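HP1028 (PDB 4INN) has a lipocalin-type beta-barrel and probably binds and carries a small ligand. Local coordinates at residues A[54-59]-A[168-173]. The protein carries 1 engineered substitution. Numbering follows the deposited sequence.
Sequences EFFEHN and FNLDEV
F56, on the barrel strand 51-58, offers one face of its ring to L170 in the first turn of the C-terminal helix 170-174. The leucine reaches it with one branch: CD2 lies over that face, 4.2 Å from the ring centroid and only 14° off the ring normal, a CH-pi contact shifted toward the CG-CD2 side of the ring. V173, one helical turn on, meets the far end of the same ring obliquely with CG1, which is 4.0 Å from F56 CE2. The phenyl is set for this by its first torsion (chi1 66°), which holds CG between the backbone N and the carbonyl carbon. Y65 of the adjacent strand 61-69 also touches L170 and V173, V173 reaches V95 of strand 95-104, and L174 of the same helix packs on F56, so the helix rests across three strands of the barrel.

The polar part sits beside this apolar patch, with no direct bond between 54-59 and 168-173. A water donates to E54 OE1 at 2.9 Å and to F168 O at 2.7 Å, linking the strand to the residue that leads into the helix. The other carboxylate oxygen of E54, OE2, forms a salt bridge with R167. N169 is the helix N-cap.

E54 and F56 alternate with F55, whose side chain leaves the opposite side of the strand, toward L97 and L100. The chemistry thus implies a helix seated on the outer wall of the lipocalin barrel through hydrocarbon contacts, with its approach tied down by a buried carboxylate that an arginine and a water help to satisfy.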
loop_
_atom_site.group_PDB
_atom_site.type_symbol
_atom_site.label_atom_id
_atom_site.label_comp_id
_atom_site.label_asym_id
_atom_site.label_seq_id
_atom_site.Cartn_x
_atom_site.Cartn_y
_atom_site.Cartn_z
ATOM N N GLU A 54 -3.402 4.559 -0.575
ATOM C CA GLU A 54 -3.126 5.336 -1.774
ATOM C C GLU A 54 -1.778 5.060 -2.406
ATOM O O GLU A 54 -0.763 5.181 -1.750
ATOM C CB GLU A 54 -3.199 6.834 -1.484
ATOM C CG GLU A 54 -2.886 7.697 -2.713
ATOM C CD GLU A 54 -3.354 9.132 -2.590
ATOM O OE1 GLU A 54 -3.789 9.542 -1.481
ATOM O OE2 GLU A 54 -3.292 9.867 -3.607
ATOM N N PHE A 55 -1.778 4.750 -3.697
ATOM C CA PHE A 55 -0.540 4.599 -4.468
ATOM C C PHE A 55 -0.207 5.951 -5.123
ATOM O O PHE A 55 -1.116 6.647 -5.573
ATOM C CB PHE A 55 -0.678 3.519 -5.555
ATOM C CG PHE A 55 -0.558 2.111 -5.060
ATOM C CD1 PHE A 55 0.587 1.373 -5.298
ATOM C CD2 PHE A 55 -1.613 1.486 -4.429
ATOM C CE1 PHE A 55 0.712 0.055 -4.884
ATOM C CE2 PHE A 55 -1.506 0.175 -3.998
ATOM C CZ PHE A 55 -0.338 -0.547 -4.236
ATOM N N PHE A 56 1.073 6.309 -5.188
ATOM C CA PHE A 56 1.516 7.514 -5.914
ATOM C C PHE A 56 2.888 7.301 -6.564
ATOM O O PHE A 56 3.590 6.380 -6.150
ATOM C CB PHE A 56 1.536 8.736 -4.971
ATOM C CG PHE A 56 2.556 8.654 -3.847
ATOM C CD1 PHE A 56 3.750 9.322 -3.928
ATOM C CD2 PHE A 56 2.290 7.940 -2.689
ATOM C CE1 PHE A 56 4.677 9.258 -2.877
ATOM C CE2 PHE A 56 3.213 7.862 -1.641
ATOM C CZ PHE A 56 4.404 8.538 -1.729
ATOM N N GLU A 57 3.254 8.085 -7.596
ATOM C CA GLU A 57 4.630 7.990 -8.172
ATOM C C GLU A 57 5.535 9.090 -7.684
ATOM O O GLU A 57 5.094 10.161 -7.347
ATOM C CB GLU A 57 4.679 7.899 -9.725
ATOM C CG GLU A 57 4.629 9.193 -10.543
ATOM C CD GLU A 57 5.871 10.135 -10.484
ATOM O OE1 GLU A 57 7.038 9.730 -10.770
ATOM O OE2 GLU A 57 5.663 11.351 -10.186
ATOM N N HIS A 58 6.820 8.812 -7.664
ATOM C CA HIS A 58 7.807 9.818 -7.330
ATOM C C HIS A 58 9.148 9.368 -7.878
ATOM O O HIS A 58 9.561 8.237 -7.644
ATOM C CB HIS A 58 7.869 9.993 -5.816
ATOM C CG HIS A 58 9.064 10.761 -5.336
ATOM N ND1 HIS A 58 9.116 12.141 -5.340
ATOM C CD2 HIS A 58 10.244 10.338 -4.821
ATOM C CE1 HIS A 58 10.290 12.534 -4.872
ATOM N NE2 HIS A 58 10.987 11.460 -4.545
ATOM N N ASN A 59 9.812 10.253 -8.616
ATOM C CA ASN A 59 11.082 9.958 -9.269
ATOM C C ASN A 59 10.984 8.695 -10.111
ATOM O O ASN A 59 11.914 7.881 -10.156
ATOM C CB ASN A 59 12.212 9.882 -8.243
ATOM C CG ASN A 59 12.459 11.222 -7.539
ATOM O OD1 ASN A 59 13.041 11.286 -6.448
ATOM N ND2 ASN A 59 12.014 12.300 -8.164
ATOM N N PHE A 168 -3.786 12.639 2.147
ATOM C CA PHE A 168 -2.681 13.266 2.879
ATOM C C PHE A 168 -1.800 14.007 1.912
ATOM O O PHE A 168 -1.639 13.582 0.786
ATOM C CB PHE A 168 -1.834 12.185 3.592
ATOM C CG PHE A 168 -2.507 11.554 4.779
ATOM C CD1 PHE A 168 -3.598 10.739 4.626
ATOM C CD2 PHE A 168 -2.013 11.756 6.067
ATOM C CE1 PHE A 168 -4.206 10.140 5.748
ATOM C CE2 PHE A 168 -2.613 11.181 7.184
ATOM C CZ PHE A 168 -3.715 10.376 7.032
ATOM N N ASN A 169 -1.174 15.092 2.333
ATOM C CA ASN A 169 -0.258 15.712 1.384
ATOM C C ASN A 169 1.026 14.894 1.252
ATOM O O ASN A 169 1.506 14.237 2.205
ATOM C CB ASN A 169 -0.015 17.210 1.634
ATOM C CG ASN A 169 1.253 17.479 2.347
ATOM O OD1 ASN A 169 1.529 16.836 3.331
ATOM N ND2 ASN A 169 1.993 18.462 1.906
ATOM N N LEU A 170 1.546 14.927 0.041
ATOM C CA LEU A 170 2.478 13.925 -0.418
ATOM C C LEU A 170 3.894 14.285 -0.174
ATOM O O LEU A 170 4.709 13.400 -0.041
ATOM C CB LEU A 170 2.259 13.643 -1.894
ATOM C CG LEU A 170 0.924 12.933 -2.143
ATOM C CD1 LEU A 170 0.733 12.782 -3.639
ATOM C CD2 LEU A 170 0.839 11.582 -1.454
ATOM N N ASP A 171 4.204 15.571 -0.083
ATOM C CA ASP A 171 5.544 15.997 0.338
ATOM C C ASP A 171 5.814 15.504 1.756
ATOM O O ASP A 171 6.872 14.995 2.058
ATOM C CB ASP A 171 5.687 17.523 0.263
ATOM C CG ASP A 171 5.819 18.042 -1.183
ATOM O OD1 ASP A 171 5.534 17.300 -2.184
ATOM O OD2 ASP A 171 6.221 19.225 -1.312
ATOM N N GLU A 172 4.829 15.649 2.623
ATOM C CA GLU A 172 4.962 15.258 4.011
ATOM C C GLU A 172 5.054 13.742 4.113
ATOM O O GLU A 172 5.885 13.219 4.843
ATOM C CB GLU A 172 3.750 15.782 4.748
ATOM C CG GLU A 172 3.827 15.858 6.253
ATOM C CD GLU A 172 2.520 16.412 6.857
ATOM O OE1 GLU A 172 2.087 15.864 7.910
ATOM O OE2 GLU A 172 1.921 17.361 6.278
ATOM N N VAL A 173 4.215 13.044 3.349
ATOM C CA VAL A 173 4.255 11.576 3.239
ATOM C C VAL A 173 5.587 11.078 2.699
ATOM O O VAL A 173 6.101 10.071 3.156
ATOM C CB VAL A 173 3.121 11.045 2.322
ATOM C CG1 VAL A 173 3.301 9.568 2.008
ATOM C CG2 VAL A 173 1.773 11.260 2.963
HETATM O O HOH W 1 -2.938 12.249 -1.186
#